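Local coordinates for protein H subunit of photosynthetic reaction center complex (Rhodopseudomonas palustris, PDB 6Z5S) that forms the H subunit of the photosynthetic reaction centre, a membrane-anchored chain that probably stabilises the complex and supports electron and proton transfer to the secondary quinone, at residues V107-Y112 with A241-A246. Sequence-based numbering, arbitrary orientation.
Sequences VGPGSY and AGTLYA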
loop_
_atom_site.group_PDB
_atom_site.type_symbol
_atom_site.label_atom_id
_atom_site.label_comp_id
_atom_site.label_asym_id
_atom_site.label_seq_id
_atom_site.Cartn_x
_atom_site.Cartn_y
_atom_site.Cartn_z
ATOM N N VAL D 107 -23.267 19.707 21.863
ATOM C CA VAL D 107 -23.393 20.126 20.477
ATOM C C VAL D 107 -22.021 20.530 19.966
ATOM O O VAL D 107 -21.123 20.880 20.732
ATOM C CB VAL D 107 -24.394 21.284 20.302
ATOM C CG1 VAL D 107 -25.762 20.868 20.779
ATOM C CG2 VAL D 107 -23.921 22.505 21.045
ATOM N N GLY D 108 -21.868 20.472 18.649
ATOM C CA GLY D 108 -20.623 20.824 18.011
ATOM C C GLY D 108 -19.515 19.858 18.352
ATOM O O GLY D 108 -19.722 18.646 18.432
ATOM N N PRO D 109 -18.304 20.379 18.555
ATOM C CA PRO D 109 -17.212 19.530 19.049
ATOM C C PRO D 109 -17.514 18.872 20.379
ATOM O O PRO D 109 -16.793 17.948 20.766
ATOM C CB PRO D 109 -16.040 20.506 19.173
ATOM C CG PRO D 109 -16.363 21.587 18.242
ATOM C CD PRO D 109 -17.841 21.738 18.247
ATOM N N GLY D 110 -18.547 19.310 21.087
ATOM C CA GLY D 110 -18.952 18.703 22.332
ATOM C C GLY D 110 -20.073 17.702 22.220
ATOM O O GLY D 110 -20.645 17.321 23.246
ATOM N N SER D 111 -20.404 17.255 21.017
ATOM C CA SER D 111 -21.499 16.322 20.828
ATOM C C SER D 111 -21.093 14.913 21.230
ATOM O O SER D 111 -19.916 14.549 21.197
ATOM C CB SER D 111 -21.951 16.327 19.375
ATOM O OG SER D 111 -22.095 17.648 18.905
ATOM N N TYR D 112 -22.086 14.121 21.615
ATOM C CA TYR D 112 -21.883 12.714 21.906
ATOM C C TYR D 112 -23.020 11.924 21.287
ATOM O O TYR D 112 -24.026 12.479 20.849
ATOM C CB TYR D 112 -21.800 12.450 23.412
ATOM C CG TYR D 112 -22.978 12.964 24.196
ATOM C CD1 TYR D 112 -23.000 14.258 24.676
ATOM C CD2 TYR D 112 -24.064 12.152 24.461
ATOM C CE1 TYR D 112 -24.068 14.731 25.389
ATOM C CE2 TYR D 112 -25.136 12.618 25.176
ATOM C CZ TYR D 112 -25.133 13.908 25.637
ATOM O OH TYR D 112 -26.201 14.384 26.354
ATOM N N ALA D 241 -15.665 19.757 23.753
ATOM C CA ALA D 241 -16.346 21.039 23.618
ATOM C C ALA D 241 -15.395 22.199 23.850
ATOM O O ALA D 241 -15.522 23.244 23.207
ATOM C CB ALA D 241 -17.518 21.118 24.590
ATOM N N GLY D 242 -14.431 22.031 24.752
ATOM C CA GLY D 242 -13.491 23.092 25.035
ATOM C C GLY D 242 -12.598 23.454 23.873
ATOM O O GLY D 242 -12.059 24.562 23.844
ATOM N N THR D 243 -12.432 22.548 22.912
ATOM C CA THR D 243 -11.596 22.846 21.757
ATOM C C THR D 243 -12.161 23.976 20.917
ATOM O O THR D 243 -11.436 24.548 20.099
ATOM C CB THR D 243 -11.422 21.599 20.891
ATOM O OG1 THR D 243 -12.626 21.357 20.156
ATOM C CG2 THR D 243 -11.108 20.391 21.750
ATOM N N LEU D 244 -13.429 24.320 21.099
ATOM C CA LEU D 244 -14.029 25.373 20.299
ATOM C C LEU D 244 -14.720 26.413 21.165
ATOM O O LEU D 244 -14.793 27.584 20.789
ATOM C CB LEU D 244 -15.024 24.779 19.309
ATOM C CG LEU D 244 -15.377 25.654 18.114
ATOM C CD1 LEU D 244 -14.218 25.704 17.151
ATOM C CD2 LEU D 244 -16.616 25.136 17.430
ATOM N N TYR D 245 -15.234 26.002 22.320
ATOM C CA TYR D 245 -16.089 26.867 23.112
ATOM C C TYR D 245 -15.473 27.333 24.419
ATOM O O TYR D 245 -16.015 28.254 25.037
ATOM C CB TYR D 245 -17.414 26.165 23.414
ATOM C CG TYR D 245 -18.222 25.857 22.188
ATOM C CD1 TYR D 245 -18.705 26.870 21.386
ATOM C CD2 TYR D 245 -18.508 24.552 21.833
ATOM C CE1 TYR D 245 -19.445 26.595 20.269
ATOM C CE2 TYR D 245 -19.249 24.271 20.715
ATOM C CZ TYR D 245 -19.715 25.296 19.940
ATOM O OH TYR D 245 -20.455 25.019 18.823
ATOM N N ALA D 246 -14.367 26.741 24.868
ATOM C CA ALA D 246 -13.777 27.209 26.121
ATOM C C ALA D 246 -12.926 28.452 25.898
ATOM O O ALA D 246 -13.317 29.557 26.289
ATOM C CB ALA D 246 -12.948 26.096 26.768
#
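Ala241 sets its methyl against the backbone of Gly110, where no side chain stands between: CB lies 3.6 Å from Gly110 CA, and the two CA atoms are 3.7 Å apart. Ala241 O accepts hydrogen bonds from both Leu244 N and Tyr245 N in the weakly bonded, kinked end region of helix 229-245. Thr243 touches Pro109 with its hydroxyl oxygen, OG1 standing 3.7 Å from Pro109 CB, while its hydrogen-bonding partner is Gly240 O, three residues earlier. The contact thus joins the C-terminal part of this helix, in the globular part of the H subunit, to the turn that follows helix 102-105. Within that turn Gly110 N hydrogen-bonds to Val107 O, and Gly108 O accepts hydrogen bonds from both Ser111 N and Ser111 OG, with Ser111 OG lying 2.6 Å from Gly108 O. With CG of Leu244 anti to the backbone N (chi1 -160°), the branch is turned to the proline, and CD2 as well as CB reaches Pro109 CG, each at 3.6 Å, the two side chains crossing at about a right angle. An alanine in place of Pro109 would lack CG and CD, and would probably leave a gap beside Leu244 CD2 and Tyr245 CE2. The Tyr245 ring carries Leu244 CD2 over one face, 4.0 Å above its plane and displaced toward the rim. Its CE2 meets Pro109 CD obliquely at 3.8 Å, and elsewhere the side chain packs on Pro98, Pro102 and Phe103.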